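Long-range contacts in transcriptional regulator (Enterococcus faecalis, PDB 3QFI), which is of unknown function but belongs to the LytR-CpsA-Psr family, with an alpha/beta fold built round a mixed beta sheet: residues A[60-65]-A[230-235]; A[64-69]-A[243-248]; A[104-109]-A[205-210]. All coordinates share one frame; numbering follows the deposited sequence.

Overall arrangement
From the N terminus, the chain enters the mixed sheet and reaches residues 60-65, where contact 1 opens; contact 2 opens from the same stretch, sharing Arg64 and Asp65. Next comes strand 105-109; 95 residues later 205-210 returns to it and closes contact 3 at one edge of the sheet. The chain then closes contact 1 through 230-235 at the other edge, and contact 2 through 243-248. The loops of contacts 1 and 2 cross, since contact 2 opens before contact 1 closes and closes after it; contact 3 is nested inside both. Contacts 1 and 2 touch, joining the sheet to two small hairpins; the centre of contact 3 is about 23 Å from that of contact 1.

Contact 1. Residues A[60-65]-A[230-235]; sequences ISLDRD and EQLQGY
The CG1 branch of Ile60 crosses Glu230 at a slant, with Ile60 CG1 3.7 Å from Glu230 CB. Two residues on, a pair of leucines takes over: Leu62 CD2 and Leu232 CD1 come to 3.5 Å, their side chains slanting past one another. The CB of Leu62 starts out away from the other segment, but with CG opposite its carbonyl carbon (chi1 -66°) the side chain swings a methyl group back to its partner. Leu232 also reaches Ile60, its CG lying 4.2 Å from Ile60 CD1, and it packs on Ile66, Leu247 and Thr255. Branched aliphatic residues suit this place, since the leucines pack on each other and Leu232 has further apolar partners in Ile66 and Leu247.

The other side is looser. Beyond CB, Glu230 bends away and leads its carboxylate out, and its side chain touches Thr255 and Thr258 of helix 249-262, while Gln231 and Gln233 are exposed, as amides readily are. The backbones separate too, from 5.3 Å between the CA atoms of Ile60 and Glu230 to 7.5 Å between those of Leu62 and Leu232. Past Leu62 the chain turns off in an Asx turn, with Asp63 OD1 accepting from the backbone N of Asp65. The small, polar Ser61 accepts a hydrogen bond at OG from NH1 of Arg174. Strands 56-62 and 227-230 run parallel at one edge of the mixed sheet, and helices 249-262 and 166-184 pack against this edge region, as is usual in layered alpha/beta folds.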
loop_
_atom_site.group_PDB
_atom_site.type_symbol
_atom_site.label_atom_id
_atom_site.label_comp_id
_atom_site.label_asym_id
_atom_site.label_seq_id
_atom_site.Cartn_x
_atom_site.Cartn_y
_atom_site.Cartn_z
ATOM N N ILE A 60 1.759 3.006 -3.532
ATOM C CA ILE A 60 3.074 2.416 -3.428
ATOM C C ILE A 60 2.967 1.062 -2.754
ATOM O O ILE A 60 2.665 0.965 -1.572
ATOM C CB ILE A 60 4.026 3.351 -2.608
ATOM C CG1 ILE A 60 5.200 3.806 -3.462
ATOM C CG2 ILE A 60 4.572 2.634 -1.399
ATOM C CD1 ILE A 60 6.146 2.694 -3.855
ATOM N N SER A 61 3.186 0.015 -3.529
ATOM C CA SER A 61 3.150 -1.336 -3.012
ATOM C C SER A 61 4.494 -1.616 -2.361
ATOM O O SER A 61 5.542 -1.263 -2.920
ATOM C CB SER A 61 2.968 -2.332 -4.149
ATOM O OG SER A 61 1.696 -2.218 -4.758
ATOM N N LEU A 62 4.477 -2.239 -1.188
ATOM C CA LEU A 62 5.724 -2.605 -0.518
ATOM C C LEU A 62 5.816 -4.131 -0.477
ATOM O O LEU A 62 4.975 -4.796 0.129
ATOM C CB LEU A 62 5.758 -2.043 0.906
ATOM C CG LEU A 62 5.816 -0.514 0.962
ATOM C CD1 LEU A 62 5.487 -0.017 2.350
ATOM C CD2 LEU A 62 7.197 -0.060 0.530
ATOM N N ASP A 63 6.827 -4.682 -1.136
ATOM C CA ASP A 63 7.031 -6.130 -1.153
ATOM C C ASP A 63 7.375 -6.587 0.265
ATOM O O ASP A 63 8.115 -5.910 0.970
ATOM C CB ASP A 63 8.169 -6.499 -2.110
ATOM C CG ASP A 63 8.322 -8.001 -2.288
ATOM O OD1 ASP A 63 8.606 -8.718 -1.299
ATOM O OD2 ASP A 63 8.164 -8.472 -3.433
ATOM N N ARG A 64 6.833 -7.730 0.672
ATOM C CA ARG A 64 7.068 -8.268 2.003
ATOM C C ARG A 64 8.500 -8.750 2.211
ATOM O O ARG A 64 8.979 -8.850 3.345
ATOM C CB ARG A 64 6.097 -9.426 2.285
ATOM C CG ARG A 64 6.304 -10.675 1.412
ATOM C CD ARG A 64 5.273 -11.779 1.711
ATOM N NE ARG A 64 3.921 -11.343 1.356
ATOM C CZ ARG A 64 2.818 -12.091 1.439
ATOM N NH1 ARG A 64 2.869 -13.348 1.873
ATOM N NH2 ARG A 64 1.653 -11.571 1.072
ATOM N N ASP A 65 9.191 -9.056 1.125
ATOM C CA ASP A 65 10.557 -9.540 1.251
ATOM C C ASP A 65 11.595 -8.420 1.291
ATOM O O ASP A 65 12.795 -8.676 1.319
ATOM C CB ASP A 65 10.860 -10.500 0.103
ATOM C CG ASP A 65 9.924 -11.697 0.089
ATOM O OD1 ASP A 65 9.502 -12.118 -1.013
ATOM O OD2 ASP A 65 9.617 -12.226 1.187
ATOM N N GLU A 230 3.923 3.716 -8.235
ATOM C CA GLU A 230 5.367 3.790 -8.055
ATOM C C GLU A 230 5.896 2.430 -7.642
ATOM O O GLU A 230 5.397 1.829 -6.686
ATOM C CB GLU A 230 5.726 4.810 -6.978
ATOM C CG GLU A 230 5.779 6.238 -7.466
ATOM C CD GLU A 230 7.184 6.817 -7.434
ATOM O OE1 GLU A 230 7.374 7.950 -7.926
ATOM O OE2 GLU A 230 8.100 6.144 -6.915
ATOM N N GLN A 231 6.898 1.939 -8.364
ATOM C CA GLN A 231 7.488 0.643 -8.049
ATOM C C GLN A 231 8.865 0.814 -7.413
ATOM O O GLN A 231 9.637 1.707 -7.781
ATOM C CB GLN A 231 7.612 -0.220 -9.316
ATOM C CG GLN A 231 8.517 0.359 -10.416
ATOM C CD GLN A 231 9.065 -0.701 -11.376
ATOM O OE1 GLN A 231 9.884 -1.546 -10.993
ATOM N NE2 GLN A 231 8.609 -0.661 -12.628
ATOM N N LEU A 232 9.165 -0.043 -6.444
ATOM C CA LEU A 232 10.453 -0.006 -5.769
ATOM C C LEU A 232 11.373 -1.019 -6.430
ATOM O O LEU A 232 11.110 -2.224 -6.408
ATOM C CB LEU A 232 10.298 -0.318 -4.272
ATOM C CG LEU A 232 9.922 0.864 -3.373
ATOM C CD1 LEU A 232 9.642 0.379 -1.970
ATOM C CD2 LEU A 232 11.055 1.893 -3.371
ATOM N N GLN A 233 12.437 -0.509 -7.039
ATOM C CA GLN A 233 13.425 -1.337 -7.717
ATOM C C GLN A 233 14.324 -2.003 -6.685
ATOM O O GLN A 233 14.822 -1.343 -5.770
ATOM C CB GLN A 233 14.269 -0.474 -8.660
ATOM C CG GLN A 233 13.494 0.111 -9.837
ATOM C CD GLN A 233 14.267 1.198 -10.557
ATOM O OE1 GLN A 233 15.448 1.033 -10.862
ATOM N NE2 GLN A 233 13.602 2.313 -10.838
ATOM N N GLY A 234 14.517 -3.310 -6.839
ATOM C CA GLY A 234 15.353 -4.069 -5.926
ATOM C C GLY A 234 16.073 -5.215 -6.620
ATOM O O GLY A 234 16.059 -5.324 -7.849
ATOM N N TYR A 235 16.709 -6.075 -5.834
ATOM C CA TYR A 235 17.433 -7.216 -6.381
ATOM C C TYR A 235 17.120 -8.450 -5.551
ATOM O O TYR A 235 16.751 -8.344 -4.379
ATOM C CB TYR A 235 18.941 -6.962 -6.336
ATOM C CG TYR A 235 19.397 -5.751 -7.109
ATOM C CD1 TYR A 235 19.403 -5.748 -8.508
ATOM C CD2 TYR A 235 19.827 -4.600 -6.437
ATOM C CE1 TYR A 235 19.827 -4.631 -9.225
ATOM C CE2 TYR A 235 20.255 -3.474 -7.137
ATOM C CZ TYR A 235 20.249 -3.496 -8.538
ATOM O OH TYR A 235 20.649 -2.371 -9.231
#

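Contact 2. Residues A[64-69]-A[243-248]; sequences RDILTD and YYQVLD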
loop_
_atom_site.group_PDB
_atom_site.type_symbol
_atom_site.label_atom_id
_atom_site.label_comp_id
_atom_site.label_asym_id
_atom_site.label_seq_id
_atom_site.Cartn_x
_atom_site.Cartn_y
_atom_site.Cartn_z
ATOM N N ARG A 64 6.833 -7.730 0.672
ATOM C CA ARG A 64 7.068 -8.268 2.003
ATOM C C ARG A 64 8.500 -8.750 2.211
ATOM O O ARG A 64 8.979 -8.850 3.345
ATOM C CB ARG A 64 6.097 -9.426 2.285
ATOM C CG ARG A 64 6.304 -10.675 1.412
ATOM C CD ARG A 64 5.273 -11.779 1.711
ATOM N NE ARG A 64 3.921 -11.343 1.356
ATOM C CZ ARG A 64 2.818 -12.091 1.439
ATOM N NH1 ARG A 64 2.869 -13.348 1.873
ATOM N NH2 ARG A 64 1.653 -11.571 1.072
ATOM N N ASP A 65 9.191 -9.056 1.125
ATOM C CA ASP A 65 10.557 -9.540 1.251
ATOM C C ASP A 65 11.595 -8.420 1.291
ATOM O O ASP A 65 12.795 -8.676 1.319
ATOM C CB ASP A 65 10.860 -10.500 0.103
ATOM C CG ASP A 65 9.924 -11.697 0.089
ATOM O OD1 ASP A 65 9.502 -12.118 -1.013
ATOM O OD2 ASP A 65 9.617 -12.226 1.187
ATOM N N ILE A 66 11.149 -7.175 1.302
ATOM C CA ILE A 66 12.111 -6.092 1.330
ATOM C C ILE A 66 12.915 -6.088 2.629
ATOM O O ILE A 66 12.360 -6.240 3.731
ATOM C CB ILE A 66 11.419 -4.741 1.101
ATOM C CG1 ILE A 66 10.775 -4.753 -0.296
ATOM C CG2 ILE A 66 12.422 -3.608 1.246
ATOM C CD1 ILE A 66 10.178 -3.440 -0.743
ATOM N N LEU A 67 14.230 -5.949 2.500
ATOM C CA LEU A 67 15.102 -5.940 3.676
ATOM C C LEU A 67 15.301 -4.511 4.141
ATOM O O LEU A 67 15.712 -3.652 3.356
ATOM C CB LEU A 67 16.451 -6.565 3.336
ATOM C CG LEU A 67 17.429 -6.798 4.473
ATOM C CD1 LEU A 67 16.877 -7.863 5.436
ATOM C CD2 LEU A 67 18.764 -7.260 3.885
ATOM N N THR A 68 15.003 -4.257 5.412
ATOM C CA THR A 68 15.157 -2.922 5.986
ATOM C C THR A 68 15.347 -2.972 7.502
ATOM O O THR A 68 15.401 -4.043 8.107
ATOM C CB THR A 68 13.926 -2.033 5.704
ATOM O OG1 THR A 68 12.715 -2.751 5.996
ATOM C CG2 THR A 68 13.914 -1.596 4.258
ATOM N N ASP A 69 15.463 -1.810 8.120
ATOM C CA ASP A 69 15.608 -1.793 9.550
ATOM C C ASP A 69 14.203 -1.925 10.117
ATOM O O ASP A 69 13.261 -1.288 9.629
ATOM C CB ASP A 69 16.273 -0.492 10.001
ATOM C CG ASP A 69 17.749 -0.457 9.663
ATOM O OD1 ASP A 69 18.461 -1.401 10.075
ATOM O OD2 ASP A 69 18.207 0.495 8.985
ATOM N N TYR A 243 14.967 -16.000 1.402
ATOM C CA TYR A 243 14.955 -15.083 0.269
ATOM C C TYR A 243 14.594 -13.652 0.650
ATOM O O TYR A 243 13.491 -13.393 1.136
ATOM C CB TYR A 243 13.960 -15.567 -0.794
ATOM C CG TYR A 243 13.604 -14.519 -1.829
ATOM C CD1 TYR A 243 14.428 -14.270 -2.915
ATOM C CD2 TYR A 243 12.451 -13.743 -1.694
ATOM C CE1 TYR A 243 14.112 -13.270 -3.845
ATOM C CE2 TYR A 243 12.133 -12.748 -2.613
ATOM C CZ TYR A 243 12.965 -12.516 -3.682
ATOM O OH TYR A 243 12.643 -11.527 -4.585
ATOM N N TYR A 244 15.515 -12.720 0.440
ATOM C CA TYR A 244 15.223 -11.322 0.735
ATOM C C TYR A 244 15.390 -10.540 -0.537
ATOM O O TYR A 244 15.903 -11.048 -1.523
ATOM C CB TYR A 244 16.176 -10.731 1.769
ATOM C CG TYR A 244 16.180 -11.420 3.096
ATOM C CD1 TYR A 244 16.902 -12.593 3.287
ATOM C CD2 TYR A 244 15.493 -10.881 4.181
ATOM C CE1 TYR A 244 16.946 -13.205 4.518
ATOM C CE2 TYR A 244 15.533 -11.496 5.427
ATOM C CZ TYR A 244 16.264 -12.657 5.582
ATOM O OH TYR A 244 16.322 -13.279 6.803
ATOM N N GLN A 245 14.953 -9.293 -0.506
ATOM C CA GLN A 245 15.077 -8.413 -1.655
ATOM C C GLN A 245 15.806 -7.147 -1.192
ATOM O O GLN A 245 15.321 -6.426 -0.310
ATOM C CB GLN A 245 13.686 -8.074 -2.201
ATOM C CG GLN A 245 13.671 -7.066 -3.328
ATOM C CD GLN A 245 12.273 -6.826 -3.854
ATOM O OE1 GLN A 245 11.947 -5.725 -4.301
ATOM N NE2 GLN A 245 11.433 -7.865 -3.806
ATOM N N VAL A 246 16.982 -6.900 -1.762
ATOM C CA VAL A 246 17.758 -5.722 -1.396
ATOM C C VAL A 246 17.460 -4.633 -2.399
ATOM O O VAL A 246 17.733 -4.787 -3.588
ATOM C CB VAL A 246 19.268 -5.977 -1.417
ATOM C CG1 VAL A 246 20.004 -4.694 -1.069
ATOM C CG2 VAL A 246 19.627 -7.071 -0.446
ATOM N N LEU A 247 16.905 -3.531 -1.913
ATOM C CA LEU A 247 16.544 -2.420 -2.775
ATOM C C LEU A 247 17.742 -1.684 -3.341
ATOM O O LEU A 247 18.798 -1.574 -2.707
ATOM C CB LEU A 247 15.651 -1.433 -2.017
ATOM C CG LEU A 247 14.257 -1.919 -1.608
ATOM C CD1 LEU A 247 13.616 -0.905 -0.681
ATOM C CD2 LEU A 247 13.394 -2.118 -2.846
ATOM N N ASP A 248 17.581 -1.196 -4.563
ATOM C CA ASP A 248 18.649 -0.429 -5.173
ATOM C C ASP A 248 18.593 0.903 -4.445
ATOM O O ASP A 248 17.571 1.571 -4.438
ATOM C CB ASP A 248 18.414 -0.235 -6.667
ATOM C CG ASP A 248 19.504 0.602 -7.304
ATOM O OD1 ASP A 248 19.589 1.801 -6.957
ATOM O OD2 ASP A 248 20.282 0.066 -8.132
#
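Leu67 sets its CD1 methyl against the ring of Tyr244, 3.5 Å from Tyr244 CD2, approaching at a slant. With CG placed opposite the backbone nitrogen (chi1 -173°), the branch point of the leucine is directed so that CD1 meets the ring while CD2 faces Val246, 4.4 Å from Val246 CG2. Phe282 also packs on Leu67, so a bulky apolar residue fits here. At the other end Asp65 turns its carboxylate to Tyr243. Asp65 OD1 lies in the ring plane at the edge, 3.1 Å from Tyr243 CE2, where the ring hydrogens carry a slight positive charge; the planes of carboxylate and ring are nearly perpendicular. The charge of Asp65 is met by Lys78, which pairs with OD2, also bonds the carbonyl of Tyr243 and makes a cation-pi contact with Tyr244.

Between these two groups, Gln245 grips both neighbours of Ile66: its N donates to Asp65 O at 2.9 Å, and its O accepts from Leu67 N at 3.1 Å. This joins two beta hairpins, 67-70 with 75-78 and 234-238 with 243-247. The short segments 67-69 and 243-247 run at 71° to each other, and a single bridge, at Ile66 and Gln245, joins the two chains.

Ile66 faces another way. Its CG2 methyl touches Leu247 CD1 at 3.5 Å and its CD1 lies 4.1 Å from Leu247 CD2, so that both branches of the leucine are used. Leu247 is covered further by Leu98 of helix 80-98 and by Leu232.

Contact 3. Residues A[104-109]-A[205-210]; sequences HHYVSI and KTDLTW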
loop_
_atom_site.group_PDB
_atom_site.type_symbol
_atom_site.label_atom_id
_atom_site.label_comp_id
_atom_site.label_asym_id
_atom_site.label_seq_id
_atom_site.Cartn_x
_atom_site.Cartn_y
_atom_site.Cartn_z
ATOM N N HIS A 104 0.962 9.907 8.044
ATOM C CA HIS A 104 -0.032 10.617 8.836
ATOM C C HIS A 104 -1.166 9.767 9.355
ATOM O O HIS A 104 -1.643 9.961 10.478
ATOM C CB HIS A 104 -0.607 11.746 8.009
ATOM C CG HIS A 104 0.437 12.673 7.494
ATOM N ND1 HIS A 104 0.736 12.788 6.154
ATOM C CD2 HIS A 104 1.300 13.485 8.147
ATOM C CE1 HIS A 104 1.739 13.632 6.005
ATOM N NE2 HIS A 104 2.100 14.070 7.199
ATOM N N HIS A 105 -1.596 8.824 8.528
ATOM C CA HIS A 105 -2.700 7.966 8.886
ATOM C C HIS A 105 -2.480 6.532 8.423
ATOM O O HIS A 105 -1.693 6.268 7.504
ATOM C CB HIS A 105 -3.976 8.504 8.248
ATOM C CG HIS A 105 -4.362 9.868 8.718
ATOM N ND1 HIS A 105 -4.804 10.113 10.000
ATOM C CD2 HIS A 105 -4.405 11.056 8.071
ATOM C CE1 HIS A 105 -5.105 11.394 10.122
ATOM N NE2 HIS A 105 -4.874 11.988 8.967
ATOM N N TYR A 106 -3.191 5.605 9.051
ATOM C CA TYR A 106 -3.087 4.208 8.675
ATOM C C TYR A 106 -4.472 3.578 8.703
ATOM O O TYR A 106 -5.411 4.131 9.284
ATOM C CB TYR A 106 -2.188 3.457 9.650
ATOM C CG TYR A 106 -2.872 3.069 10.938
ATOM C CD1 TYR A 106 -2.990 3.970 12.001
ATOM C CD2 TYR A 106 -3.428 1.798 11.085
ATOM C CE1 TYR A 106 -3.654 3.603 13.185
ATOM C CE2 TYR A 106 -4.087 1.426 12.250
ATOM C CZ TYR A 106 -4.199 2.319 13.295
ATOM O OH TYR A 106 -4.857 1.913 14.440
ATOM N N VAL A 107 -4.589 2.420 8.065
ATOM C CA VAL A 107 -5.836 1.666 8.045
ATOM C C VAL A 107 -5.532 0.174 7.931
ATOM O O VAL A 107 -4.733 -0.239 7.099
ATOM C CB VAL A 107 -6.777 2.113 6.882
ATOM C CG1 VAL A 107 -6.018 2.176 5.604
ATOM C CG2 VAL A 107 -7.951 1.136 6.740
ATOM N N SER A 108 -6.145 -0.613 8.814
ATOM C CA SER A 108 -5.996 -2.067 8.836
ATOM C C SER A 108 -7.345 -2.645 8.462
ATOM O O SER A 108 -8.350 -2.344 9.116
ATOM C CB SER A 108 -5.636 -2.581 10.231
ATOM O OG SER A 108 -4.297 -2.311 10.580
ATOM N N ILE A 109 -7.364 -3.478 7.425
ATOM C CA ILE A 109 -8.597 -4.102 6.955
ATOM C C ILE A 109 -8.427 -5.621 6.903
ATOM O O ILE A 109 -7.401 -6.119 6.429
ATOM C CB ILE A 109 -8.956 -3.619 5.534
ATOM C CG1 ILE A 109 -8.500 -2.158 5.363
ATOM C CG2 ILE A 109 -10.469 -3.778 5.296
ATOM C CD1 ILE A 109 -8.753 -1.555 3.973
ATOM N N LYS A 205 -9.536 -1.035 11.391
ATOM C CA LYS A 205 -8.933 -0.199 12.411
ATOM C C LYS A 205 -8.311 1.012 11.718
ATOM O O LYS A 205 -7.704 0.885 10.662
ATOM C CB LYS A 205 -7.852 -0.961 13.173
ATOM C CG LYS A 205 -8.345 -2.055 14.101
ATOM C CD LYS A 205 -7.158 -2.628 14.883
ATOM C CE LYS A 205 -7.553 -3.791 15.780
ATOM N NZ LYS A 205 -8.268 -4.836 15.010
ATOM N N THR A 206 -8.458 2.187 12.315
ATOM C CA THR A 206 -7.908 3.397 11.733
ATOM C C THR A 206 -7.914 4.537 12.740
ATOM O O THR A 206 -8.745 4.568 13.640
ATOM C CB THR A 206 -8.725 3.827 10.491
ATOM O OG1 THR A 206 -8.143 5.001 9.911
ATOM C CG2 THR A 206 -10.161 4.128 10.881
ATOM N N ASP A 207 -6.974 5.465 12.586
ATOM C CA ASP A 207 -6.881 6.635 13.456
ATOM C C ASP A 207 -7.539 7.789 12.718
ATOM O O ASP A 207 -7.399 8.949 13.097
ATOM C CB ASP A 207 -5.419 6.972 13.735
ATOM C CG ASP A 207 -4.610 7.165 12.458
ATOM O OD1 ASP A 207 -5.154 6.880 11.362
ATOM O OD2 ASP A 207 -3.434 7.594 12.554
ATOM N N LEU A 208 -8.249 7.439 11.649
ATOM C CA LEU A 208 -8.955 8.388 10.797
ATOM C C LEU A 208 -10.399 8.516 11.272
ATOM O O LEU A 208 -11.148 7.537 11.287
ATOM C CB LEU A 208 -8.917 7.885 9.355
ATOM C CG LEU A 208 -9.046 8.893 8.212
ATOM C CD1 LEU A 208 -7.987 9.987 8.336
ATOM C CD2 LEU A 208 -8.887 8.155 6.895
ATOM N N THR A 209 -10.789 9.723 11.664
ATOM C CA THR A 209 -12.142 9.946 12.154
ATOM C C THR A 209 -13.144 10.153 11.038
ATOM O O THR A 209 -12.787 10.226 9.863
ATOM C CB THR A 209 -12.222 11.168 13.105
ATOM O OG1 THR A 209 -11.930 12.371 12.383
ATOM C CG2 THR A 209 -11.229 11.011 14.254
ATOM N N TRP A 210 -14.410 10.245 11.425
ATOM C CA TRP A 210 -15.501 10.435 10.485
ATOM C C TRP A 210 -15.368 11.826 9.889
ATOM O O TRP A 210 -15.476 12.010 8.681
ATOM C CB TRP A 210 -16.826 10.295 11.225
ATOM C CG TRP A 210 -16.803 9.232 12.296
ATOM C CD1 TRP A 210 -17.493 9.250 13.473
ATOM C CD2 TRP A 210 -16.062 7.997 12.287
ATOM N NE1 TRP A 210 -17.233 8.110 14.199
ATOM C CE2 TRP A 210 -16.361 7.322 13.495
ATOM C CE3 TRP A 210 -15.180 7.392 11.377
ATOM C CZ2 TRP A 210 -15.807 6.076 13.821
ATOM C CZ3 TRP A 210 -14.627 6.149 11.701
ATOM C CH2 TRP A 210 -14.947 5.506 12.915
#
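Ser108 and Lys205 form an antiparallel hydrogen-bonded pair, each residue donating one backbone bond and accepting one: Ser108 N gives to Lys205 O at 2.8 Å, and Lys205 N returns a bond to Ser108 O at 2.9 Å. Further along, side chains take over from the backbone. Thr206 OG1 gives its proton to Tyr106 O at 2.9 Å, reaching it because OG1 stands across from its own nitrogen (chi1 -178°). Thr206 OG1 itself accepts from Leu208 N at 3.0 Å, an ST turn, so one hydroxyl serves both segments. Tyr106 N is met in turn by Asp207 OD1 at 3.3 Å, straight but out of the carboxylate plane. A short acid suits this spot, bringing an acceptor to the strand after the backbones part. Apolar cover comes from Leu208, whose CD1 sits over the centre of the His105 ring in a CH-pi contact, while Thr206 CA lies over one face of the Tyr106 ring, toward its rim.

Strand 204-206 forms an outer edge of the mixed sheet; strand 105-109, on its far side from 204-206, pairs in parallel with strand 22-28, Val107 bonding through its backbone to Leu25 and Met27, and just past Leu208, Thr209 caps the start of helix 210-216.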